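PDB 3S9V: abietadiene synthase, chloroplastic from Abies grandis, which belongs to the plant terpene synthases, largely alpha-helical proteins of the terpenoid synthase fold. Local coordinates for residues A[477-488]-A[518-529]. Numbering follows the deposited sequence.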
loop_
_atom_site.group_PDB
_atom_site.type_symbol
_atom_site.label_atom_id
_atom_site.label_comp_id
_atom_site.label_asym_id
_atom_site.label_seq_id
_atom_site.Cartn_x
_atom_site.Cartn_y
_atom_site.Cartn_z
ATOM N N ILE A 477 9.709 -8.936 21.766
ATOM C CA ILE A 477 9.164 -10.257 22.047
ATOM C C ILE A 477 9.802 -11.302 21.124
ATOM O O ILE A 477 10.063 -12.431 21.540
ATOM C CB ILE A 477 7.638 -10.261 21.845
ATOM C CG1 ILE A 477 6.974 -9.391 22.922
ATOM C CG2 ILE A 477 7.113 -11.684 21.855
ATOM C CD1 ILE A 477 5.471 -9.225 22.747
ATOM N N HIS A 478 10.054 -10.909 19.876
ATOM C CA HIS A 478 10.666 -11.788 18.877
ATOM C C HIS A 478 12.113 -12.147 19.210
ATOM O O HIS A 478 12.555 -13.257 18.928
ATOM C CB HIS A 478 10.601 -11.143 17.479
ATOM C CG HIS A 478 9.237 -11.181 16.854
ATOM N ND1 HIS A 478 8.952 -10.574 15.650
ATOM C CD2 HIS A 478 8.082 -11.766 17.259
ATOM C CE1 HIS A 478 7.684 -10.781 15.342
ATOM N NE2 HIS A 478 7.134 -11.502 16.302
ATOM N N GLN A 479 12.849 -11.209 19.801
ATOM C CA GLN A 479 14.240 -11.449 20.178
ATOM C C GLN A 479 14.316 -12.486 21.290
ATOM O O GLN A 479 15.275 -13.249 21.374
ATOM C CB GLN A 479 14.893 -10.150 20.634
ATOM C CG GLN A 479 14.915 -9.106 19.544
ATOM C CD GLN A 479 15.439 -7.782 20.019
ATOM O OE1 GLN A 479 15.041 -7.292 21.073
ATOM N NE2 GLN A 479 16.327 -7.181 19.236
ATOM N N THR A 480 13.301 -12.504 22.142
ATOM C CA THR A 480 13.236 -13.469 23.231
ATOM C C THR A 480 13.002 -14.844 22.611
ATOM O O THR A 480 13.785 -15.773 22.820
ATOM C CB THR A 480 12.070 -13.146 24.186
ATOM O OG1 THR A 480 12.312 -11.887 24.823
ATOM C CG2 THR A 480 11.923 -14.226 25.243
ATOM N N GLU A 481 11.924 -14.960 21.838
ATOM C CA GLU A 481 11.580 -16.218 21.179
ATOM C C GLU A 481 12.770 -16.812 20.427
ATOM O O GLU A 481 13.005 -18.029 20.458
ATOM C CB GLU A 481 10.425 -16.001 20.201
ATOM C CG GLU A 481 9.123 -15.568 20.868
ATOM C CD GLU A 481 7.977 -15.364 19.879
ATOM O OE1 GLU A 481 6.864 -15.013 20.327
ATOM O OE2 GLU A 481 8.183 -15.551 18.661
ATOM N N LEU A 482 13.515 -15.946 19.750
ATOM C CA LEU A 482 14.672 -16.374 18.982
ATOM C C LEU A 482 15.690 -17.060 19.885
ATOM O O LEU A 482 16.276 -18.082 19.517
ATOM C CB LEU A 482 15.317 -15.176 18.286
ATOM C CG LEU A 482 16.549 -15.522 17.452
ATOM C CD1 LEU A 482 16.156 -16.522 16.383
ATOM C CD2 LEU A 482 17.138 -14.266 16.833
ATOM N N GLN A 483 15.898 -16.486 21.066
ATOM C CA GLN A 483 16.837 -17.045 22.027
ATOM C C GLN A 483 16.411 -18.452 22.402
ATOM O O GLN A 483 17.216 -19.387 22.362
ATOM C CB GLN A 483 16.901 -16.179 23.290
ATOM C CG GLN A 483 17.583 -14.840 23.096
ATOM C CD GLN A 483 18.980 -14.980 22.524
ATOM O OE1 GLN A 483 19.156 -15.370 21.368
ATOM N NE2 GLN A 483 19.986 -14.667 23.337
ATOM N N ASP A 484 15.139 -18.603 22.750
ATOM C CA ASP A 484 14.623 -19.900 23.142
ATOM C C ASP A 484 14.604 -20.935 22.020
ATOM O O ASP A 484 14.368 -22.116 22.272
ATOM C CB ASP A 484 13.233 -19.744 23.760
ATOM C CG ASP A 484 13.272 -18.993 25.082
ATOM O OD1 ASP A 484 14.018 -19.421 25.993
ATOM O OD2 ASP A 484 12.565 -17.973 25.211
ATOM N N LEU A 485 14.846 -20.505 20.785
ATOM C CA LEU A 485 14.892 -21.449 19.671
ATOM C C LEU A 485 16.340 -21.859 19.487
ATOM O O LEU A 485 16.640 -22.979 19.077
ATOM C CB LEU A 485 14.365 -20.825 18.373
ATOM C CG LEU A 485 12.849 -20.866 18.196
ATOM C CD1 LEU A 485 12.477 -20.097 16.965
ATOM C CD2 LEU A 485 12.371 -22.311 18.089
ATOM N N ARG A 486 17.237 -20.933 19.795
ATOM C CA ARG A 486 18.659 -21.190 19.677
ATOM C C ARG A 486 19.110 -22.152 20.769
ATOM O O ARG A 486 20.083 -22.878 20.594
ATOM C CB ARG A 486 19.441 -19.885 19.776
ATOM C CG ARG A 486 19.436 -19.060 18.508
ATOM C CD ARG A 486 20.058 -17.702 18.769
ATOM N NE ARG A 486 20.189 -16.909 17.552
ATOM C CZ ARG A 486 20.499 -15.617 17.535
ATOM N NH1 ARG A 486 20.708 -14.967 18.674
ATOM N NH2 ARG A 486 20.604 -14.972 16.381
ATOM N N ARG A 487 18.402 -22.154 21.897
ATOM C CA ARG A 487 18.746 -23.059 22.991
ATOM C C ARG A 487 18.199 -24.446 22.687
ATOM O O ARG A 487 18.756 -25.450 23.126
ATOM C CB ARG A 487 18.182 -22.555 24.319
ATOM C CG ARG A 487 18.793 -21.249 24.773
ATOM C CD ARG A 487 18.371 -20.881 26.187
ATOM N NE ARG A 487 18.865 -19.554 26.543
ATOM C CZ ARG A 487 18.372 -18.422 26.053
ATOM N NH1 ARG A 487 17.365 -18.458 25.192
ATOM N NH2 ARG A 487 18.897 -17.255 26.405
ATOM N N TRP A 488 17.102 -24.492 21.935
ATOM C CA TRP A 488 16.487 -25.752 21.545
ATOM C C TRP A 488 17.444 -26.446 20.585
ATOM O O TRP A 488 17.653 -27.653 20.661
ATOM C CB TRP A 488 15.145 -25.499 20.852
ATOM C CG TRP A 488 14.697 -26.623 19.951
ATOM C CD1 TRP A 488 14.176 -27.831 20.332
ATOM C CD2 TRP A 488 14.813 -26.671 18.520
ATOM N NE1 TRP A 488 13.966 -28.627 19.228
ATOM C CE2 TRP A 488 14.350 -27.940 18.104
ATOM C CE3 TRP A 488 15.265 -25.764 17.549
ATOM C CZ2 TRP A 488 14.330 -28.327 16.757
ATOM C CZ3 TRP A 488 15.243 -26.147 16.206
ATOM C CH2 TRP A 488 14.779 -27.419 15.826
ATOM N N PRO A 518 1.992 -11.171 19.081
ATOM C CA PRO A 518 2.406 -11.881 20.298
ATOM C C PRO A 518 1.589 -13.157 20.541
ATOM O O PRO A 518 2.093 -14.122 21.118
ATOM C CB PRO A 518 2.185 -10.840 21.401
ATOM C CG PRO A 518 2.441 -9.543 20.693
ATOM C CD PRO A 518 1.708 -9.752 19.378
ATOM N N GLU A 519 0.336 -13.155 20.089
ATOM C CA GLU A 519 -0.560 -14.294 20.267
ATOM C C GLU A 519 -0.139 -15.550 19.509
ATOM O O GLU A 519 -0.541 -16.657 19.868
ATOM C CB GLU A 519 -1.978 -13.932 19.823
ATOM C CG GLU A 519 -2.490 -12.606 20.361
ATOM C CD GLU A 519 -2.470 -11.500 19.316
ATOM O OE1 GLU A 519 -3.315 -11.543 18.388
ATOM O OE2 GLU A 519 -1.609 -10.596 19.424
ATOM N N PHE A 520 0.654 -15.377 18.458
ATOM C CA PHE A 520 1.089 -16.500 17.634
ATOM C C PHE A 520 2.530 -16.939 17.911
ATOM O O PHE A 520 3.235 -17.393 17.008
ATOM C CB PHE A 520 0.934 -16.136 16.149
ATOM C CG PHE A 520 -0.467 -15.730 15.759
ATOM C CD1 PHE A 520 -1.532 -16.622 15.885
ATOM C CD2 PHE A 520 -0.723 -14.454 15.249
ATOM C CE1 PHE A 520 -2.838 -16.248 15.506
ATOM C CE2 PHE A 520 -2.024 -14.072 14.869
ATOM C CZ PHE A 520 -3.078 -14.969 14.999
ATOM N N SER A 521 2.968 -16.812 19.159
ATOM C CA SER A 521 4.325 -17.203 19.521
ATOM C C SER A 521 4.551 -18.708 19.326
ATOM O O SER A 521 5.598 -19.131 18.828
ATOM C CB SER A 521 4.606 -16.812 20.977
ATOM O OG SER A 521 3.570 -17.262 21.837
ATOM N N LYS A 522 3.559 -19.508 19.711
ATOM C CA LYS A 522 3.650 -20.957 19.596
ATOM C C LYS A 522 3.684 -21.395 18.138
ATOM O O LYS A 522 4.435 -22.300 17.777
ATOM C CB LYS A 522 2.469 -21.628 20.305
ATOM C CG LYS A 522 2.705 -23.092 20.613
ATOM C CD LYS A 522 3.903 -23.222 21.539
ATOM C CE LYS A 522 4.289 -24.666 21.767
ATOM N NZ LYS A 522 5.504 -24.778 22.631
ATOM N N CYS A 523 2.865 -20.758 17.305
ATOM C CA CYS A 523 2.828 -21.085 15.885
ATOM C C CYS A 523 4.186 -20.754 15.274
ATOM O O CYS A 523 4.680 -21.484 14.419
ATOM C CB CYS A 523 1.720 -20.290 15.175
ATOM S SG CYS A 523 1.482 -20.700 13.413
ATOM N N ARG A 524 4.792 -19.656 15.718
ATOM C CA ARG A 524 6.103 -19.259 15.207
ATOM C C ARG A 524 7.171 -20.297 15.565
ATOM O O ARG A 524 8.044 -20.635 14.747
ATOM C CB ARG A 524 6.520 -17.907 15.795
ATOM C CG ARG A 524 5.828 -16.702 15.186
ATOM C CD ARG A 524 6.592 -15.437 15.538
ATOM N NE ARG A 524 6.370 -15.020 16.922
ATOM C CZ ARG A 524 5.242 -14.466 17.362
ATOM N NH1 ARG A 524 4.228 -14.257 16.526
ATOM N NH2 ARG A 524 5.127 -14.112 18.635
ATOM N N GLU A 525 7.094 -20.797 16.797
ATOM C CA GLU A 525 8.051 -21.779 17.292
ATOM C C GLU A 525 7.965 -23.058 16.469
ATOM O O GLU A 525 8.969 -23.534 15.932
ATOM C CB GLU A 525 7.769 -22.095 18.766
ATOM C CG GLU A 525 8.729 -23.093 19.403
ATOM C CD GLU A 525 8.129 -23.768 20.632
ATOM O OE1 GLU A 525 7.618 -23.051 21.519
ATOM O OE2 GLU A 525 8.168 -25.018 20.712
ATOM N N VAL A 526 6.759 -23.602 16.369
ATOM C CA VAL A 526 6.539 -24.830 15.627
ATOM C C VAL A 526 6.839 -24.666 14.140
ATOM O O VAL A 526 7.273 -25.603 13.490
ATOM C CB VAL A 526 5.094 -25.338 15.809
ATOM C CG1 VAL A 526 4.897 -26.632 15.033
ATOM C CG2 VAL A 526 4.809 -25.564 17.294
ATOM N N TYR A 527 6.612 -23.470 13.615
ATOM C CA TYR A 527 6.872 -23.186 12.207
ATOM C C TYR A 527 8.382 -23.272 11.996
ATOM O O TYR A 527 8.867 -23.893 11.048
ATOM C CB TYR A 527 6.364 -21.774 11.870
ATOM C CG TYR A 527 6.397 -21.406 10.408
ATOM C CD1 TYR A 527 7.600 -21.287 9.723
ATOM C CD2 TYR A 527 5.213 -21.169 9.710
ATOM C CE1 TYR A 527 7.628 -20.939 8.375
ATOM C CE2 TYR A 527 5.228 -20.820 8.371
ATOM C CZ TYR A 527 6.439 -20.706 7.706
ATOM O OH TYR A 527 6.454 -20.354 6.373
ATOM N N THR A 528 9.118 -22.647 12.905
ATOM C CA THR A 528 10.568 -22.627 12.845
ATOM C C THR A 528 11.198 -24.013 12.977
ATOM O O THR A 528 12.090 -24.371 12.201
ATOM C CB THR A 528 11.125 -21.716 13.943
ATOM O OG1 THR A 528 10.616 -20.389 13.752
ATOM C CG2 THR A 528 12.651 -21.706 13.908
ATOM N N LYS A 529 10.747 -24.789 13.958
ATOM C CA LYS A 529 11.288 -26.128 14.156
ATOM C C LYS A 529 10.968 -27.026 12.972
ATOM O O LYS A 529 11.833 -27.751 12.479
ATOM C CB LYS A 529 10.745 -26.739 15.447
ATOM C CG LYS A 529 11.409 -26.156 16.693
ATOM C CD LYS A 529 10.710 -26.585 17.970
ATOM C CE LYS A 529 11.366 -25.930 19.182
ATOM N NZ LYS A 529 10.623 -26.207 20.445
HETATM O O HOH W 1 8.190 -18.375 18.947
#
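Two segments of the terpene synthase fold, 477-488 and 521-529, on helices 461-491 and 521-541, cross at -39°, and a bidentate salt bridge between E481 and R524 shows how a buried arginine can be held in such an interface. R524 grips the carboxylate side-on: NE donates to E481 OE2 and NH2 to E481 OE1, both at 2.6 Å, each oxygen using its syn lone pair. The two flat groups are nearly coplanar (9°), in keeping with the paired bonds; the extended E481 and the bend of R524 at chi3 (-76°) bring them together. H478 NE2 sits over the centre of one guanidinium face, 3.6 Å above its plane, and is hydrogen-bonded to F516 O. On the other face lie F520 O and S521 CA, and R524 NH1 hydrogen-bonds to I515 O and E517 O, which probably fixes the group's rotation. Y508 OH also hydrogen-bonds to E481 OE2. Further along, L485 CD1 presses on T528 CG2 at 3.5 Å. K529 lies extended over one face of the W488 indole, CE 3.4 Å from the centroid of its five-membered ring, a CH-pi contact joined by a cation-pi interaction from NZ. K529 NZ also makes a salt bridge to E525 OE2. Neighbouring helices of this alpha-helical fold are thus joined by a bidentate salt bridge and a lysine-indole stack.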